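Local coordinates for alpha-catenin-like protein hmp-1 (Caenorhabditis elegans, PDB 5XA5) that helps build cadherin–catenin cell junctions, binding beta-catenin, cadherin and actin filaments, and is required for cell migration and shape changes as the embryo encloses and elongates, at residues V55-D59 with V102-T106; L88-L93 with F137-A141; A95-G100 with N129-V134. One frame throughout, in Å; residues are numbered along the deposited sequence.

Interaction 1: residues V55-D59 with V102-T106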
loop_
_atom_site.group_PDB
_atom_site.type_symbol
_atom_site.label_atom_id
_atom_site.label_comp_id
_atom_site.label_asym_id
_atom_site.label_seq_id
_atom_site.Cartn_x
_atom_site.Cartn_y
_atom_site.Cartn_z
ATOM N N VAL A 55 4.366 2.242 -30.351
ATOM C CA VAL A 55 5.184 1.241 -29.685
ATOM C C VAL A 55 6.263 1.931 -28.851
ATOM O O VAL A 55 6.554 1.510 -27.729
ATOM C CB VAL A 55 5.826 0.279 -30.705
ATOM C CG1 VAL A 55 6.752 -0.715 -30.015
ATOM C CG2 VAL A 55 4.751 -0.446 -31.513
ATOM N N ALA A 56 6.851 2.997 -29.394
ATOM C CA ALA A 56 7.890 3.737 -28.676
ATOM C C ALA A 56 7.361 4.291 -27.358
ATOM O O ALA A 56 8.020 4.191 -26.319
ATOM C CB ALA A 56 8.450 4.864 -29.543
ATOM N N THR A 57 6.172 4.881 -27.405
ATOM C CA THR A 57 5.551 5.408 -26.196
ATOM C C THR A 57 5.320 4.302 -25.182
ATOM O O THR A 57 5.610 4.468 -23.998
ATOM C CB THR A 57 4.220 6.095 -26.506
ATOM O OG1 THR A 57 4.448 7.193 -27.399
ATOM C CG2 THR A 57 3.558 6.590 -25.227
ATOM N N LEU A 58 4.794 3.176 -25.651
ATOM C CA LEU A 58 4.550 2.024 -24.790
ATOM C C LEU A 58 5.852 1.565 -24.137
ATOM O O LEU A 58 5.910 1.330 -22.929
ATOM C CB LEU A 58 3.923 0.883 -25.591
ATOM C CG LEU A 58 3.843 -0.478 -24.903
ATOM C CD1 LEU A 58 2.875 -0.425 -23.741
ATOM C CD2 LEU A 58 3.468 -1.569 -25.907
ATOM N N ASP A 59 6.902 1.470 -24.944
ATOM C CA ASP A 59 8.211 1.042 -24.460
ATOM C C ASP A 59 8.718 1.969 -23.355
ATOM O O ASP A 59 9.180 1.509 -22.309
ATOM C CB ASP A 59 9.204 0.985 -25.630
ATOM C CG ASP A 59 10.563 0.463 -25.221
ATOM O OD1 ASP A 59 10.640 -0.346 -24.278
ATOM O OD2 ASP A 59 11.560 0.843 -25.865
ATOM N N VAL A 102 6.464 -8.806 -23.825
ATOM C CA VAL A 102 5.529 -9.470 -24.734
ATOM C C VAL A 102 4.573 -8.466 -25.376
ATOM O O VAL A 102 4.260 -8.571 -26.562
ATOM C CB VAL A 102 4.708 -10.565 -24.018
ATOM C CG1 VAL A 102 3.629 -11.119 -24.948
ATOM C CG2 VAL A 102 5.620 -11.682 -23.537
ATOM N N MET A 103 4.120 -7.483 -24.602
ATOM C CA MET A 103 3.230 -6.461 -25.144
ATOM C C MET A 103 3.921 -5.637 -26.232
ATOM O O MET A 103 3.321 -5.329 -27.265
ATOM C CB MET A 103 2.724 -5.538 -24.031
ATOM C CG MET A 103 1.819 -4.418 -24.502
ATOM S SD MET A 103 0.192 -4.991 -24.995
ATOM C CE MET A 103 0.290 -4.894 -26.779
ATOM N N ILE A 104 5.182 -5.283 -26.003
ATOM C CA ILE A 104 5.930 -4.485 -26.974
ATOM C C ILE A 104 6.144 -5.269 -28.268
ATOM O O ILE A 104 6.048 -4.709 -29.365
ATOM C CB ILE A 104 7.288 -4.023 -26.399
ATOM C CG1 ILE A 104 7.055 -3.002 -25.282
ATOM C CG2 ILE A 104 8.162 -3.408 -27.494
ATOM C CD1 ILE A 104 8.299 -2.654 -24.487
ATOM N N GLN A 105 6.403 -6.567 -28.144
ATOM C CA GLN A 105 6.581 -7.412 -29.325
ATOM C C GLN A 105 5.287 -7.640 -30.103
ATOM O O GLN A 105 5.238 -7.409 -31.315
ATOM C CB GLN A 105 7.182 -8.762 -28.930
ATOM C CG GLN A 105 8.698 -8.830 -29.036
ATOM C CD GLN A 105 9.201 -8.589 -30.452
ATOM O OE1 GLN A 105 8.516 -8.895 -31.430
ATOM N NE2 GLN A 105 10.403 -8.035 -30.566
ATOM N N THR A 106 4.241 -8.100 -29.418
ATOM C CA THR A 106 2.987 -8.404 -30.102
ATOM C C THR A 106 2.332 -7.121 -30.561
ATOM O O THR A 106 1.640 -7.090 -31.578
ATOM C CB THR A 106 1.995 -9.163 -29.215
ATOM O OG1 THR A 106 1.757 -8.419 -28.016
ATOM C CG2 THR A 106 2.546 -10.536 -28.856
#
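Ile104 meets Val55, Leu58 and Asp59 with three different carbons, a good example of how one branched side chain can span a helix interface. From CB the chain forks. Ile104 CG2, anti to the backbone N, lies 3.9 Å from Val55 CG1. The other branch, CG1, sits beside the backbone N (chi1 -68°) and slides obliquely past the leucine, with Ile104 CG1 3.9 Å from Leu58 CD2. An extended second torsion (170°) then carries the chain across to helix 51-74, where Ile104 CD1 ends 3.3 Å from Asp59 OD1. The methyl thus lies against the flank of an exposed aspartate, an apolar tip at the margin of the contact.

Helices 51-74 and 83-112 run antiparallel here, at 176° with axes 10.0 Å apart, as successive members of the helical bundle that forms the N-terminal part of this vinculin-family protein. Leu58, buried like Met103, also reaches it: the two side chains cross at about a right angle, Leu58 CD2 standing 3.6 Å from Met103 CG. Met103 further packs on Ser126 and Leu130 of helix 117-165, while Val55 and Met103 also touch apolar side chains on the chain of another protein.

Interaction 2: residues L88-L93 with F137-A141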
loop_
_atom_site.group_PDB
_atom_site.type_symbol
_atom_site.label_atom_id
_atom_site.label_comp_id
_atom_site.label_asym_id
_atom_site.label_seq_id
_atom_site.Cartn_x
_atom_site.Cartn_y
_atom_site.Cartn_z
ATOM N N LEU A 88 9.225 -10.212 -2.856
ATOM C CA LEU A 88 7.955 -10.344 -3.558
ATOM C C LEU A 88 7.736 -9.155 -4.482
ATOM O O LEU A 88 7.259 -9.313 -5.608
ATOM C CB LEU A 88 6.795 -10.465 -2.570
ATOM C CG LEU A 88 6.599 -11.850 -1.955
ATOM C CD1 LEU A 88 5.759 -11.751 -0.695
ATOM C CD2 LEU A 88 5.953 -12.786 -2.961
ATOM N N LEU A 89 8.093 -7.969 -3.995
ATOM C CA LEU A 89 7.925 -6.736 -4.761
ATOM C C LEU A 89 8.761 -6.763 -6.024
ATOM O O LEU A 89 8.292 -6.375 -7.088
ATOM C CB LEU A 89 8.301 -5.515 -3.920
ATOM C CG LEU A 89 7.226 -5.052 -2.940
ATOM C CD1 LEU A 89 7.805 -4.134 -1.874
ATOM C CD2 LEU A 89 6.134 -4.347 -3.701
ATOM N N HIS A 90 10.001 -7.227 -5.905
ATOM C CA HIS A 90 10.870 -7.311 -7.064
ATOM C C HIS A 90 10.343 -8.352 -8.051
ATOM O O HIS A 90 10.370 -8.139 -9.263
ATOM C CB HIS A 90 12.308 -7.626 -6.632
ATOM C CG HIS A 90 13.068 -6.419 -6.178
ATOM N ND1 HIS A 90 13.935 -6.437 -5.105
ATOM C CD2 HIS A 90 13.088 -5.151 -6.655
ATOM C CE1 HIS A 90 14.454 -5.233 -4.941
ATOM N NE2 HIS A 90 13.957 -4.435 -5.869
ATOM N N GLU A 91 9.838 -9.463 -7.519
ATOM C CA GLU A 91 9.236 -10.513 -8.337
ATOM C C GLU A 91 8.029 -9.990 -9.114
ATOM O O GLU A 91 7.868 -10.265 -10.302
ATOM C CB GLU A 91 8.811 -11.689 -7.460
ATOM C CG GLU A 91 8.439 -12.946 -8.225
ATOM C CD GLU A 91 8.024 -14.082 -7.309
ATOM O OE1 GLU A 91 7.816 -13.829 -6.104
ATOM O OE2 GLU A 91 7.908 -15.229 -7.794
ATOM N N ALA A 92 7.175 -9.243 -8.429
ATOM C CA ALA A 92 5.973 -8.699 -9.056
ATOM C C ALA A 92 6.322 -7.646 -10.093
ATOM O O ALA A 92 5.667 -7.544 -11.129
ATOM C CB ALA A 92 5.041 -8.113 -8.007
ATOM N N LEU A 93 7.346 -6.850 -9.807
ATOM C CA LEU A 93 7.804 -5.854 -10.768
ATOM C C LEU A 93 8.393 -6.548 -11.992
ATOM O O LEU A 93 8.258 -6.064 -13.116
ATOM C CB LEU A 93 8.837 -4.921 -10.138
ATOM C CG LEU A 93 9.123 -3.618 -10.888
ATOM C CD1 LEU A 93 7.837 -2.803 -11.076
ATOM C CD2 LEU A 93 10.183 -2.804 -10.171
ATOM N N PHE A 137 0.838 -5.993 -8.986
ATOM C CA PHE A 137 1.916 -5.251 -8.338
ATOM C C PHE A 137 1.357 -4.223 -7.359
ATOM O O PHE A 137 1.869 -4.071 -6.255
ATOM C CB PHE A 137 2.828 -4.546 -9.356
ATOM C CG PHE A 137 3.923 -3.737 -8.705
ATOM C CD1 PHE A 137 5.088 -4.352 -8.298
ATOM C CD2 PHE A 137 3.792 -2.371 -8.504
ATOM C CE1 PHE A 137 6.100 -3.631 -7.690
ATOM C CE2 PHE A 137 4.814 -1.640 -7.898
ATOM C CZ PHE A 137 5.961 -2.279 -7.488
ATOM N N LEU A 138 0.308 -3.520 -7.762
ATOM C CA LEU A 138 -0.271 -2.506 -6.897
ATOM C C LEU A 138 -0.888 -3.134 -5.660
ATOM O O LEU A 138 -0.842 -2.537 -4.590
ATOM C CB LEU A 138 -1.325 -1.678 -7.635
ATOM C CG LEU A 138 -0.797 -0.867 -8.821
ATOM C CD1 LEU A 138 -1.937 -0.140 -9.485
ATOM C CD2 LEU A 138 0.247 0.120 -8.339
ATOM N N ILE A 139 -1.470 -4.323 -5.814
ATOM C CA ILE A 139 -2.130 -4.997 -4.692
ATOM C C ILE A 139 -1.079 -5.424 -3.680
ATOM O O ILE A 139 -1.246 -5.256 -2.466
ATOM C CB ILE A 139 -2.940 -6.220 -5.158
ATOM C CG1 ILE A 139 -4.244 -5.767 -5.816
ATOM C CG2 ILE A 139 -3.282 -7.124 -3.987
ATOM C CD1 ILE A 139 -4.975 -6.880 -6.540
ATOM N N LEU A 140 0.014 -5.969 -4.196
ATOM C CA LEU A 140 1.134 -6.337 -3.345
ATOM C C LEU A 140 1.742 -5.093 -2.692
ATOM O O LEU A 140 2.091 -5.107 -1.506
ATOM C CB LEU A 140 2.188 -7.096 -4.159
ATOM C CG LEU A 140 3.447 -7.435 -3.378
ATOM C CD1 LEU A 140 3.086 -8.332 -2.202
ATOM C CD2 LEU A 140 4.453 -8.109 -4.299
ATOM N N ALA A 141 1.850 -4.006 -3.455
ATOM C CA ALA A 141 2.395 -2.759 -2.924
ATOM C C ALA A 141 1.587 -2.255 -1.735
ATOM O O ALA A 141 2.154 -1.767 -0.760
ATOM C CB ALA A 141 2.454 -1.682 -4.006
#
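Phe137 points its ring into the groove between Leu89 and Leu93, and the directions from which its neighbours approach define the contact. With CG anti to the backbone N (chi1 178°), the ring extends toward helix 83-112. Leu93 lies alongside, pointing the same way, and puts CD1 over one face in a CH-pi contact: this methyl is 4.2 Å from the Phe137 ring centroid and 21° off the ring normal, displaced toward the rim. The Leu89 side chain crosses that of Phe137 at about a right angle, while the Leu89 carbonyl oxygen sits in the ring plane at the edge, 3.6 Å from Phe137 CE1. Ala92 comes to the edge too, its CB 3.8 Å from Phe137 CD1. Were Phe137 cut back to an alanine, the Leu93 methyl would probably lose the ring face it lies over and a gap would open between the helices.

One turn further along, Leu140 works mainly through one methyl. Its CD2 rests 3.3 Å from Leu88 O and 3.7 Å from Leu88 CB, and Ala92 CB touches the same methyl at 3.8 Å. Leu140 CG meets Leu89 CD2 as the two chains pass obliquely. The short side chain of Ala92 probably lets Phe137 and Leu140 come close to the opposing backbone of these antiparallel helices in the N-terminal bundle. Leu88 O and Leu89 O accept Ala92 N and Leu93 N within their own helix; what crosses the interface is carbon against carbon and carbon against backbone oxygen, with cohesion resting on shape rather than polar pairing.

Interaction 3: residues A95-G100 with N129-V134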
loop_
_atom_site.group_PDB
_atom_site.type_symbol
_atom_site.label_atom_id
_atom_site.label_comp_id
_atom_site.label_asym_id
_atom_site.label_seq_id
_atom_site.Cartn_x
_atom_site.Cartn_y
_atom_site.Cartn_z
ATOM N N ALA A 95 7.375 -9.303 -13.214
ATOM C CA ALA A 95 6.266 -9.784 -14.032
ATOM C C ALA A 95 5.752 -8.674 -14.948
ATOM O O ALA A 95 5.294 -8.945 -16.061
ATOM C CB ALA A 95 5.146 -10.320 -13.154
ATOM N N VAL A 96 5.836 -7.426 -14.488
ATOM C CA VAL A 96 5.498 -6.283 -15.334
ATOM C C VAL A 96 6.524 -6.130 -16.460
ATOM O O VAL A 96 6.160 -5.907 -17.617
ATOM C CB VAL A 96 5.404 -4.970 -14.516
ATOM C CG1 VAL A 96 5.177 -3.776 -15.428
ATOM C CG2 VAL A 96 4.265 -5.063 -13.508
ATOM N N GLN A 97 7.802 -6.274 -16.129
ATOM C CA GLN A 97 8.851 -6.189 -17.140
ATOM C C GLN A 97 8.660 -7.250 -18.218
ATOM O O GLN A 97 8.794 -6.967 -19.411
ATOM C CB GLN A 97 10.225 -6.337 -16.484
ATOM C CG GLN A 97 11.408 -6.253 -17.444
ATOM C CD GLN A 97 12.732 -6.340 -16.704
ATOM O OE1 GLN A 97 12.957 -7.264 -15.921
ATOM N NE2 GLN A 97 13.601 -5.361 -16.925
ATOM N N ASP A 98 8.333 -8.466 -17.792
ATOM C CA ASP A 98 8.194 -9.584 -18.720
ATOM C C ASP A 98 6.956 -9.440 -19.605
ATOM O O ASP A 98 7.068 -9.493 -20.832
ATOM C CB ASP A 98 8.158 -10.916 -17.962
ATOM C CG ASP A 98 9.500 -11.262 -17.311
ATOM O OD1 ASP A 98 10.517 -10.614 -17.642
ATOM O OD2 ASP A 98 9.536 -12.193 -16.478
ATOM N N THR A 99 5.784 -9.247 -19.004
ATOM C CA THR A 99 4.565 -9.064 -19.790
ATOM C C THR A 99 4.688 -7.814 -20.643
ATOM O O THR A 99 4.101 -7.724 -21.728
ATOM C CB THR A 99 3.312 -8.942 -18.916
ATOM O OG1 THR A 99 3.523 -7.925 -17.929
ATOM C CG2 THR A 99 3.014 -10.257 -18.232
ATOM N N GLY A 100 5.451 -6.848 -20.135
ATOM C CA GLY A 100 5.709 -5.618 -20.858
ATOM C C GLY A 100 6.461 -5.915 -22.138
ATOM O O GLY A 100 6.167 -5.352 -23.197
ATOM N N ASN A 129 -2.792 -9.182 -20.101
ATOM C CA ASN A 129 -1.785 -9.782 -19.238
ATOM C C ASN A 129 -0.889 -8.751 -18.575
ATOM O O ASN A 129 -0.582 -8.874 -17.387
ATOM C CB ASN A 129 -0.939 -10.770 -20.027
ATOM C CG ASN A 129 -1.691 -12.031 -20.366
ATOM O OD1 ASN A 129 -2.717 -12.336 -19.760
ATOM N ND2 ASN A 129 -1.191 -12.772 -21.346
ATOM N N LEU A 130 -0.491 -7.726 -19.329
ATOM C CA LEU A 130 0.396 -6.686 -18.802
ATOM C C LEU A 130 -0.295 -5.843 -17.742
ATOM O O LEU A 130 0.267 -5.597 -16.677
ATOM C CB LEU A 130 0.912 -5.767 -19.918
ATOM C CG LEU A 130 1.625 -4.473 -19.477
ATOM C CD1 LEU A 130 2.848 -4.744 -18.593
ATOM C CD2 LEU A 130 2.014 -3.623 -20.687
ATOM N N LEU A 131 -1.507 -5.389 -18.035
ATOM C CA LEU A 131 -2.202 -4.512 -17.092
ATOM C C LEU A 131 -2.673 -5.293 -15.861
ATOM O O LEU A 131 -2.839 -4.725 -14.777
ATOM C CB LEU A 131 -3.380 -3.799 -17.782
ATOM C CG LEU A 131 -2.971 -2.848 -18.921
ATOM C CD1 LEU A 131 -4.165 -2.048 -19.405
ATOM C CD2 LEU A 131 -1.848 -1.905 -18.491
ATOM N N THR A 132 -2.860 -6.600 -16.019
ATOM C CA THR A 132 -3.169 -7.467 -14.881
ATOM C C THR A 132 -1.944 -7.605 -13.976
ATOM O O THR A 132 -2.056 -7.659 -12.739
ATOM C CB THR A 132 -3.634 -8.852 -15.356
ATOM O OG1 THR A 132 -4.924 -8.732 -15.966
ATOM C CG2 THR A 132 -3.729 -9.819 -14.186
ATOM N N ALA A 133 -0.763 -7.675 -14.590
ATOM C CA ALA A 133 0.480 -7.755 -13.823
ATOM C C ALA A 133 0.737 -6.437 -13.098
ATOM O O ALA A 133 1.271 -6.421 -11.987
ATOM C CB ALA A 133 1.651 -8.112 -14.725
ATOM N N VAL A 134 0.344 -5.330 -13.719
ATOM C CA VAL A 134 0.429 -4.030 -13.060
ATOM C C VAL A 134 -0.508 -4.001 -11.860
ATOM O O VAL A 134 -0.123 -3.555 -10.783
ATOM C CB VAL A 134 0.093 -2.875 -14.036
ATOM C CG1 VAL A 134 -0.030 -1.560 -13.286
ATOM C CG2 VAL A 134 1.165 -2.803 -15.109
#
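Thr99 and Ala133 press against each other where helices 83-112 and 117-165 come within 8.5 Å, axis to axis, a close spacing consistent with the small residues at the interface. The apolar contacts form the first group. Val96 CG1 lies 4.0 Å from Leu130 CD1 and also meets Val134 CG2. The alanine methyls of Ala95 and Ala133 face each other more loosely, CB to CB 4.4 Å.

The second group sets a polar side chain among carbons. Thr99 OG1 stands between its own backbone N and carbonyl carbon (chi1 52°), a torsion that turns the hydroxyl back along its helix to donate to Ala95 O at 2.8 Å. The donor lies 16° out of the carbonyl plane, and the same oxygen also accepts from Thr99 N, so one acceptor serves two bonds. With its hydrogen committed inside the helix, the hydroxyl can face an apolar surface: Thr99 OG1 is 3.3 Å from Leu130 CD1 and 3.7 Å from Ala133 CB.

Side chain against bare backbone makes the third group. Leu130 CD1 rests on the backbone of the turn from Val96 to Gly100, 3.7 Å from Gly100 N and also near Val96 O. From the other helix, the second methyl of Val96 does likewise, Val96 CG2 lying 3.6 Å from Ala133 O.

The two helices are antiparallel neighbours (170°) in a four-helix bundle, and the other two helices lie close by. Phe65 of helix 51-74 packs on both Val96 and Val134, while Leu32 of helix 23-36 touches Leu131 and Val134.

Helix 83-112 takes part in all three contacts, pairing with helix 51-74 in interaction 1 and with helix 117-165 in interactions 2 and 3. Interaction 1 is made mostly of buried residues though its interface is the smallest; its centre lies about 30 Å from that of the chain. The other two are partly buried and follow one another along the same helix pair, interaction 3 nested within the loop that interaction 2 closes. Interactions 1 and 3 touch through Met103 CG and Leu130 CD2, 3.9 Å apart. All three are antiparallel and essentially apolar, but interaction 1 relies on aliphatic side chains, with an aspartate at its margin, interaction 2 on an aromatic ring, and interaction 3 on small residues and an internally bonded threonine at the tightest spacing.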